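Afamin (Homo sapiens, PDB 6FAK) carries hydrophobic molecules in body fluids, binds vitamin E, and keeps lipidated Wnt proteins soluble and active. Local coordinates at residues Pro347-Ile355 with Asn481-Phe489; Ile412-Gln420 with Phe489-Tyr498. One frame throughout, in Å; residues are numbered along the deposited sequence.

Contact 1: Pro347-Ile355 with Asn481-Phe489; sequences PELLRIVQI and NFAFRRPCF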
loop_
_atom_site.group_PDB
_atom_site.type_symbol
_atom_site.label_atom_id
_atom_site.label_comp_id
_atom_site.label_asym_id
_atom_site.label_seq_id
_atom_site.Cartn_x
_atom_site.Cartn_y
_atom_site.Cartn_z
ATOM N N PRO A 347 -6.857 6.137 -10.881
ATOM C CA PRO A 347 -7.029 7.569 -10.556
ATOM C C PRO A 347 -7.518 8.440 -11.752
ATOM O O PRO A 347 -8.369 9.306 -11.573
ATOM C CB PRO A 347 -5.628 8.005 -10.064
ATOM C CG PRO A 347 -4.943 6.777 -9.678
ATOM C CD PRO A 347 -5.547 5.626 -10.443
ATOM N N GLU A 348 -7.035 8.116 -12.976
ATOM C CA GLU A 348 -7.473 8.802 -14.172
ATOM C C GLU A 348 -8.977 8.546 -14.402
ATOM O O GLU A 348 -9.691 9.452 -14.686
ATOM C CB GLU A 348 -6.661 8.433 -15.423
ATOM C CG GLU A 348 -7.063 9.309 -16.642
ATOM C CD GLU A 348 -6.749 10.811 -16.452
ATOM O OE1 GLU A 348 -5.811 11.159 -15.690
ATOM O OE2 GLU A 348 -7.402 11.654 -17.113
ATOM N N LEU A 349 -9.427 7.312 -14.251
ATOM C CA LEU A 349 -10.863 7.023 -14.410
ATOM C C LEU A 349 -11.708 7.789 -13.390
ATOM O O LEU A 349 -12.728 8.291 -13.729
ATOM C CB LEU A 349 -11.132 5.555 -14.276
ATOM C CG LEU A 349 -10.538 4.707 -15.397
ATOM C CD1 LEU A 349 -10.523 3.259 -15.011
ATOM C CD2 LEU A 349 -11.277 4.927 -16.702
ATOM N N LEU A 350 -11.247 7.861 -12.139
ATOM C CA LEU A 350 -11.991 8.593 -11.124
ATOM C C LEU A 350 -11.976 10.092 -11.349
ATOM O O LEU A 350 -12.954 10.734 -11.029
ATOM C CB LEU A 350 -11.467 8.277 -9.714
ATOM C CG LEU A 350 -11.500 6.763 -9.441
ATOM C CD1 LEU A 350 -10.821 6.507 -8.097
ATOM C CD2 LEU A 350 -12.893 6.206 -9.479
ATOM N N ARG A 351 -10.870 10.663 -11.882
ATOM C CA ARG A 351 -10.874 12.044 -12.288
ATOM C C ARG A 351 -11.950 12.319 -13.390
ATOM O O ARG A 351 -12.681 13.312 -13.315
ATOM C CB ARG A 351 -9.469 12.519 -12.744
ATOM C CG ARG A 351 -8.481 12.622 -11.578
ATOM C CD ARG A 351 -7.203 13.264 -12.051
ATOM N NE ARG A 351 -6.374 12.344 -12.811
ATOM C CZ ARG A 351 -5.431 11.534 -12.343
ATOM N NH1 ARG A 351 -5.234 11.395 -11.044
ATOM N NH2 ARG A 351 -4.712 10.814 -13.181
ATOM N N ILE A 352 -12.021 11.417 -14.357
ATOM C CA ILE A 352 -13.002 11.486 -15.425
ATOM C C ILE A 352 -14.440 11.434 -14.881
ATOM O O ILE A 352 -15.305 12.220 -15.311
ATOM C CB ILE A 352 -12.695 10.429 -16.545
ATOM C CG1 ILE A 352 -11.440 10.918 -17.280
ATOM C CG2 ILE A 352 -13.880 10.253 -17.510
ATOM C CD1 ILE A 352 -10.794 9.877 -18.141
ATOM N N VAL A 353 -14.680 10.569 -13.906
ATOM C CA VAL A 353 -16.005 10.487 -13.303
ATOM C C VAL A 353 -16.360 11.828 -12.644
ATOM O O VAL A 353 -17.489 12.335 -12.831
ATOM C CB VAL A 353 -16.145 9.324 -12.309
ATOM C CG1 VAL A 353 -17.513 9.369 -11.640
ATOM C CG2 VAL A 353 -15.949 7.954 -12.982
ATOM N N GLN A 354 -15.415 12.418 -11.911
ATOM C CA GLN A 354 -15.667 13.697 -11.258
ATOM C C GLN A 354 -15.919 14.832 -12.231
ATOM O O GLN A 354 -16.796 15.697 -12.007
ATOM C CB GLN A 354 -14.481 14.068 -10.359
ATOM C CG GLN A 354 -14.687 15.334 -9.550
ATOM C CD GLN A 354 -15.836 15.165 -8.564
ATOM O OE1 GLN A 354 -15.840 14.201 -7.780
ATOM N NE2 GLN A 354 -16.835 16.049 -8.636
ATOM N N ILE A 355 -15.096 14.888 -13.264
ATOM C CA ILE A 355 -15.282 15.874 -14.336
ATOM C C ILE A 355 -16.657 15.738 -14.986
ATOM O O ILE A 355 -17.295 16.741 -15.254
ATOM C CB ILE A 355 -14.169 15.794 -15.348
ATOM C CG1 ILE A 355 -12.926 16.406 -14.696
ATOM C CG2 ILE A 355 -14.488 16.548 -16.638
ATOM C CD1 ILE A 355 -11.673 16.034 -15.423
ATOM N N ASN A 481 -9.774 15.509 -1.961
ATOM C CA ASN A 481 -10.068 15.007 -3.304
ATOM C C ASN A 481 -9.139 13.834 -3.600
ATOM O O ASN A 481 -7.956 14.010 -3.861
ATOM C CB ASN A 481 -10.008 16.098 -4.397
ATOM C CG ASN A 481 -10.949 15.813 -5.573
ATOM O OD1 ASN A 481 -11.245 14.646 -5.909
ATOM N ND2 ASN A 481 -11.432 16.887 -6.204
ATOM N N PHE A 482 -9.691 12.638 -3.470
ATOM C CA PHE A 482 -8.943 11.446 -3.699
ATOM C C PHE A 482 -8.346 11.343 -5.095
ATOM O O PHE A 482 -7.159 11.113 -5.263
ATOM C CB PHE A 482 -9.890 10.279 -3.374
ATOM C CG PHE A 482 -9.268 8.968 -3.519
ATOM C CD1 PHE A 482 -8.325 8.531 -2.600
ATOM C CD2 PHE A 482 -9.565 8.184 -4.613
ATOM C CE1 PHE A 482 -7.710 7.300 -2.746
ATOM C CE2 PHE A 482 -8.952 6.960 -4.771
ATOM C CZ PHE A 482 -8.017 6.509 -3.834
ATOM N N ALA A 483 -9.189 11.519 -6.106
ATOM C CA ALA A 483 -8.754 11.379 -7.485
ATOM C C ALA A 483 -7.702 12.409 -7.928
ATOM O O ALA A 483 -6.864 12.115 -8.727
ATOM C CB ALA A 483 -9.964 11.430 -8.417
ATOM N N PHE A 484 -7.769 13.611 -7.385
ATOM C CA PHE A 484 -6.865 14.724 -7.716
ATOM C C PHE A 484 -5.731 14.917 -6.687
ATOM O O PHE A 484 -5.012 15.915 -6.741
ATOM C CB PHE A 484 -7.666 16.023 -7.854
ATOM C CG PHE A 484 -8.512 16.047 -9.106
ATOM C CD1 PHE A 484 -9.798 15.567 -9.082
ATOM C CD2 PHE A 484 -7.966 16.452 -10.316
ATOM C CE1 PHE A 484 -10.575 15.540 -10.245
ATOM C CE2 PHE A 484 -8.739 16.412 -11.479
ATOM C CZ PHE A 484 -10.055 15.962 -11.431
ATOM N N ARG A 485 -5.544 13.941 -5.821
ATOM C CA ARG A 485 -4.460 14.002 -4.834
ATOM C C ARG A 485 -3.028 14.093 -5.448
ATOM O O ARG A 485 -2.221 14.896 -5.008
ATOM C CB ARG A 485 -4.601 12.799 -3.882
ATOM C CG ARG A 485 -3.551 12.764 -2.801
ATOM C CD ARG A 485 -4.131 12.106 -1.557
ATOM N NE ARG A 485 -4.413 10.708 -1.788
ATOM C CZ ARG A 485 -4.966 9.863 -0.910
ATOM N NH1 ARG A 485 -5.376 10.296 0.297
ATOM N NH2 ARG A 485 -5.106 8.609 -1.247
ATOM N N ARG A 486 -2.716 13.263 -6.443
ATOM C CA ARG A 486 -1.398 13.310 -7.076
ATOM C C ARG A 486 -1.159 14.678 -7.781
ATOM O O ARG A 486 -0.168 15.339 -7.498
ATOM C CB ARG A 486 -1.134 12.093 -7.974
ATOM C CG ARG A 486 0.345 11.867 -8.343
ATOM C CD ARG A 486 0.507 10.760 -9.395
ATOM N NE ARG A 486 1.817 10.837 -10.036
ATOM C CZ ARG A 486 2.130 10.542 -11.298
ATOM N NH1 ARG A 486 1.223 10.061 -12.134
ATOM N NH2 ARG A 486 3.376 10.668 -11.703
ATOM N N PRO A 487 -2.069 15.120 -8.657
ATOM C CA PRO A 487 -1.950 16.513 -9.169
ATOM C C PRO A 487 -1.795 17.626 -8.102
ATOM O O PRO A 487 -1.035 18.558 -8.322
ATOM C CB PRO A 487 -3.228 16.714 -9.975
ATOM C CG PRO A 487 -3.670 15.331 -10.356
ATOM C CD PRO A 487 -3.175 14.374 -9.312
ATOM N N CYS A 488 -2.493 17.505 -6.981
ATOM C CA CYS A 488 -2.379 18.437 -5.864
ATOM C C CYS A 488 -0.937 18.472 -5.278
ATOM O O CYS A 488 -0.342 19.560 -5.143
ATOM C CB CYS A 488 -3.358 18.073 -4.757
ATOM S SG CYS A 488 -3.443 19.304 -3.462
ATOM N N PHE A 489 -0.418 17.295 -4.945
ATOM C CA PHE A 489 0.958 17.131 -4.482
ATOM C C PHE A 489 2.007 17.719 -5.442
ATOM O O PHE A 489 2.943 18.388 -4.988
ATOM C CB PHE A 489 1.268 15.672 -4.171
ATOM C CG PHE A 489 0.926 15.315 -2.775
ATOM C CD1 PHE A 489 1.738 15.753 -1.728
ATOM C CD2 PHE A 489 -0.233 14.632 -2.471
ATOM C CE1 PHE A 489 1.402 15.489 -0.406
ATOM C CE2 PHE A 489 -0.574 14.340 -1.125
ATOM C CZ PHE A 489 0.250 14.765 -0.094
#
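Arg351 sets its CG anti to its own carbonyl carbon (chi1 -70°) and bends at chi3 (-77°), which lays its methylenes over Phe484 and turns its guanidinium toward Ala483. Arg351 CG sits over the centre of the Phe484 ring, 3.7 Å from the centroid, a CH-pi contact on one face. CD covers the same face near CE2. The guanidinium and the ring are steeply inclined to each other. Arg351 NH1 donates to Ala483 O at 2.9 Å, meeting the oxygen nearly end-on to the C=O bond (169° at O). This oxygen lies close to the guanidinium plane.

Glu348, one turn back on the helix, fixes the other edge. Glu348 OE1 accepts from both NH2 (2.8 Å) and NE (3.2 Å) of Arg351. Both donors come from the same face of the carboxylate. Ser387 also bonds OE1. Asp451 makes a second salt bridge with Arg351 and another with Arg486, so one carboxylate lies between two arginines and probably offsets their like charges.

Apolar contacts extend the interface. Ala483 CB packs on Leu350 CB at 3.7 Å. Leu350 CD1 meets the edge of the Phe482 ring at CE2, 3.8 Å away. Ile355 CD1 lies at the edge of the Phe484 ring.

Helix 346-363 of the second albumin domain thus packs on the turn leading into helix 485-490 of the third. Pro347, Leu350 and Phe482 also line the site of a bound polyether, probably from the crystallisation liquor, which may mark a pocket at this interdomain junction of the albumin fold.

Contact 2: Ile412-Gln420 with Phe489-Tyr498; sequences IRLTKIAPQ and FESLKADKTY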
loop_
_atom_site.group_PDB
_atom_site.type_symbol
_atom_site.label_atom_id
_atom_site.label_comp_id
_atom_site.label_asym_id
_atom_site.label_seq_id
_atom_site.Cartn_x
_atom_site.Cartn_y
_atom_site.Cartn_z
ATOM N N ILE A 412 14.905 15.135 -3.002
ATOM C CA ILE A 412 15.005 16.594 -2.817
ATOM C C ILE A 412 13.590 17.256 -2.756
ATOM O O ILE A 412 13.256 17.994 -1.802
ATOM C CB ILE A 412 15.883 17.263 -3.940
ATOM C CG1 ILE A 412 17.352 16.842 -3.783
ATOM C CG2 ILE A 412 15.770 18.790 -3.847
ATOM C CD1 ILE A 412 18.278 17.212 -4.939
ATOM N N ARG A 413 12.765 16.948 -3.739
ATOM C CA ARG A 413 11.419 17.540 -3.860
ATOM C C ARG A 413 10.539 17.169 -2.685
ATOM O O ARG A 413 9.921 18.051 -2.107
ATOM C CB ARG A 413 10.736 17.130 -5.172
ATOM C CG ARG A 413 11.122 18.057 -6.332
ATOM C CD ARG A 413 10.318 19.387 -6.326
ATOM N NE ARG A 413 11.057 20.488 -5.684
ATOM C CZ ARG A 413 10.520 21.534 -5.048
ATOM N NH1 ARG A 413 9.193 21.676 -4.963
ATOM N NH2 ARG A 413 11.303 22.442 -4.507
ATOM N N LEU A 414 10.499 15.887 -2.342
ATOM C CA LEU A 414 9.686 15.421 -1.255
ATOM C C LEU A 414 10.104 16.064 0.080
ATOM O O LEU A 414 9.257 16.412 0.907
ATOM C CB LEU A 414 9.725 13.894 -1.112
ATOM C CG LEU A 414 8.931 13.007 -2.084
ATOM C CD1 LEU A 414 9.493 11.562 -2.044
ATOM C CD2 LEU A 414 7.471 13.007 -1.662
ATOM N N THR A 415 11.415 16.123 0.321
ATOM C CA THR A 415 11.942 16.705 1.573
ATOM C C THR A 415 11.625 18.215 1.658
ATOM O O THR A 415 11.253 18.704 2.711
ATOM C CB THR A 415 13.444 16.404 1.746
ATOM O OG1 THR A 415 13.656 14.983 1.676
ATOM C CG2 THR A 415 13.926 16.853 3.051
ATOM N N LYS A 416 11.730 18.934 0.551
ATOM C CA LYS A 416 11.303 20.339 0.506
ATOM C C LYS A 416 9.834 20.574 0.901
ATOM O O LYS A 416 9.488 21.568 1.619
ATOM C CB LYS A 416 11.527 20.938 -0.899
ATOM C CG LYS A 416 12.967 21.176 -1.277
ATOM C CD LYS A 416 13.563 22.378 -0.579
ATOM C CE LYS A 416 14.900 22.816 -1.195
ATOM N NZ LYS A 416 14.864 23.544 -2.505
ATOM N N ILE A 417 8.963 19.729 0.379
ATOM C CA ILE A 417 7.559 19.900 0.533
ATOM C C ILE A 417 7.038 19.364 1.872
ATOM O O ILE A 417 6.035 19.855 2.358
ATOM C CB ILE A 417 6.689 19.353 -0.667
ATOM C CG1 ILE A 417 6.686 17.862 -0.715
ATOM C CG2 ILE A 417 7.098 19.956 -2.022
ATOM C CD1 ILE A 417 5.652 17.315 -1.659
ATOM N N ALA A 418 7.683 18.332 2.409
ATOM C CA ALA A 418 7.256 17.625 3.647
ATOM C C ALA A 418 8.434 17.376 4.594
ATOM O O ALA A 418 8.696 16.237 4.961
ATOM C CB ALA A 418 6.540 16.306 3.304
ATOM N N PRO A 419 9.172 18.443 4.932
ATOM C CA PRO A 419 10.401 18.285 5.720
ATOM C C PRO A 419 10.140 17.817 7.154
ATOM O O PRO A 419 11.094 17.350 7.780
ATOM C CB PRO A 419 11.033 19.678 5.698
ATOM C CG PRO A 419 9.857 20.597 5.559
ATOM C CD PRO A 419 8.937 19.866 4.626
ATOM N N GLN A 420 8.883 17.878 7.631
ATOM C CA GLN A 420 8.533 17.461 8.953
ATOM C C GLN A 420 8.515 15.930 9.096
ATOM O O GLN A 420 8.572 15.410 10.226
ATOM C CB GLN A 420 7.153 18.024 9.367
ATOM C CG GLN A 420 7.073 19.565 9.446
ATOM C CD GLN A 420 6.860 20.244 8.109
ATOM O OE1 GLN A 420 6.566 19.592 7.071
ATOM N NE2 GLN A 420 6.884 21.556 8.127
ATOM N N PHE A 489 -0.418 17.295 -4.945
ATOM C CA PHE A 489 0.958 17.131 -4.482
ATOM C C PHE A 489 2.007 17.719 -5.442
ATOM O O PHE A 489 2.943 18.388 -4.988
ATOM C CB PHE A 489 1.268 15.672 -4.171
ATOM C CG PHE A 489 0.926 15.315 -2.775
ATOM C CD1 PHE A 489 1.738 15.753 -1.728
ATOM C CD2 PHE A 489 -0.233 14.632 -2.471
ATOM C CE1 PHE A 489 1.402 15.489 -0.406
ATOM C CE2 PHE A 489 -0.574 14.340 -1.125
ATOM C CZ PHE A 489 0.250 14.765 -0.094
ATOM N N GLU A 490 1.796 17.509 -6.754
ATOM C CA GLU A 490 2.658 18.071 -7.813
ATOM C C GLU A 490 2.654 19.589 -7.863
ATOM O O GLU A 490 3.589 20.156 -8.369
ATOM C CB GLU A 490 2.269 17.555 -9.227
ATOM C CG GLU A 490 2.279 16.036 -9.470
ATOM C CD GLU A 490 3.549 15.333 -9.080
ATOM O OE1 GLU A 490 4.641 15.875 -9.347
ATOM O OE2 GLU A 490 3.459 14.215 -8.528
ATOM N N SER A 491 1.615 20.233 -7.370
ATOM C CA SER A 491 1.544 21.662 -7.336
ATOM C C SER A 491 2.211 22.344 -6.119
ATOM O O SER A 491 2.289 23.555 -6.100
ATOM C CB SER A 491 0.079 22.098 -7.414
ATOM O OG SER A 491 -0.579 22.006 -6.138
ATOM N N LEU A 492 2.637 21.579 -5.110
ATOM C CA LEU A 492 3.109 22.142 -3.849
ATOM C C LEU A 492 4.481 22.772 -3.992
ATOM O O LEU A 492 5.297 22.296 -4.712
ATOM C CB LEU A 492 3.164 21.076 -2.752
ATOM C CG LEU A 492 1.828 20.463 -2.329
ATOM C CD1 LEU A 492 1.988 19.541 -1.124
ATOM C CD2 LEU A 492 0.769 21.523 -2.049
ATOM N N LYS A 493 4.716 23.825 -3.224
ATOM C CA LYS A 493 6.009 24.464 -3.152
ATOM C C LYS A 493 6.632 24.075 -1.811
ATOM O O LYS A 493 5.961 23.517 -0.963
ATOM C CB LYS A 493 5.798 25.969 -3.264
ATOM C CG LYS A 493 5.253 26.356 -4.643
ATOM C CD LYS A 493 4.743 27.784 -4.644
ATOM C CE LYS A 493 4.482 28.298 -6.061
ATOM N NZ LYS A 493 4.489 29.791 -6.115
ATOM N N ALA A 494 7.917 24.363 -1.650
ATOM C CA ALA A 494 8.630 24.064 -0.414
ATOM C C ALA A 494 7.908 24.681 0.802
ATOM O O ALA A 494 7.279 25.745 0.699
ATOM C CB ALA A 494 10.089 24.544 -0.528
ATOM N N ASP A 495 7.949 24.006 1.951
ATOM C CA ASP A 495 7.432 24.629 3.152
ATOM C C ASP A 495 8.443 25.625 3.737
ATOM O O ASP A 495 9.329 25.246 4.513
ATOM C CB ASP A 495 7.057 23.603 4.224
ATOM C CG ASP A 495 6.418 24.240 5.426
ATOM O OD1 ASP A 495 6.500 25.503 5.599
ATOM O OD2 ASP A 495 5.831 23.492 6.236
ATOM N N LYS A 496 8.278 26.899 3.451
ATOM C CA LYS A 496 9.319 27.858 3.886
ATOM C C LYS A 496 9.289 28.256 5.365
ATOM O O LYS A 496 10.171 28.953 5.812
ATOM C CB LYS A 496 9.348 29.104 3.025
ATOM C CG LYS A 496 9.987 28.875 1.665
ATOM C CD LYS A 496 8.915 28.888 0.605
ATOM C CE LYS A 496 9.415 28.448 -0.759
ATOM N NZ LYS A 496 8.245 27.857 -1.473
ATOM N N THR A 497 8.326 27.758 6.116
ATOM C CA THR A 497 8.291 27.983 7.568
ATOM C C THR A 497 9.189 26.997 8.346
ATOM O O THR A 497 9.415 27.169 9.540
ATOM C CB THR A 497 6.851 27.861 8.104
ATOM O OG1 THR A 497 6.387 26.492 8.072
ATOM C CG2 THR A 497 5.864 28.735 7.276
ATOM N N TYR A 498 9.658 25.942 7.677
ATOM C CA TYR A 498 10.383 24.905 8.342
ATOM C C TYR A 498 11.743 25.393 8.853
ATOM O O TYR A 498 12.471 26.038 8.145
ATOM C CB TYR A 498 10.566 23.704 7.394
ATOM C CG TYR A 498 11.446 22.608 7.934
ATOM C CD1 TYR A 498 10.983 21.687 8.885
ATOM C CD2 TYR A 498 12.734 22.447 7.462
ATOM C CE1 TYR A 498 11.827 20.664 9.346
ATOM C CE2 TYR A 498 13.557 21.441 7.942
ATOM C CZ TYR A 498 13.086 20.563 8.869
ATOM O OH TYR A 498 13.910 19.537 9.271
HETATM O O HOH W 1 9.460 25.195 -4.059
HETATM O O HOH W 2 4.720 22.053 1.453
HETATM O O HOH W 3 12.511 17.542 10.480
#
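Pro419 lays CB and CG over one face of the Tyr498 ring. Pro419 CB stands over the centre of the Tyr498 ring, 3.5 Å from its centroid and 4° off the normal, a CH-pi contact. CG of Pro419 reaches CG of Tyr498 at 3.5 Å. Beside this pair, Gln420 NE2 donates to Asp495 OD2 at 2.9 Å. The donor comes from above the carboxylate plane. Asp495 N donates in turn to Lys416 O (2.9 Å, 160° at H), and Ala494 CA adds a CA-H...O contact to that oxygen. Ile417 turns CG2 to Leu492 CB and brings CD1 to the edge of the Phe489 ring.

These contacts join the C-terminal end of the long helix 376-417 to the extended chain after helix 485-490, both in the third albumin domain. Asp495 OD1 accepts from Thr497 N (2.9 Å), an Asx turn, and also from Thr497 OG1 (2.7 Å). With CG anti to its backbone N (chi1 -175°), Asp495 presents OD2 to Gln420.

Water links Ile417 O to Lys493 O, and another water joins Pro419 O to Tyr498 OH. Farther out, Asn471 bonds both Gln420 OE1 and Ile417 O. Asp542 pairs with Arg413 and Lys416.

The centres of the two contacts lie about 21 Å apart. Both use helix 485-490, and their segments share Phe489. Along the chain the order is 347-355, 412-420, 481-489, then 489-498, so the two connections cross. Contact 1 is interdomain: it ties helix 346-363 of the second albumin domain to the third. Contact 2 lies within the third domain, at the C-terminal end of helix 376-417. That helix runs from the second albumin range into the third and so passes both contacts. One continuous piece of chain, 481-498, thereby connects the interdomain junction with the inside of the third domain.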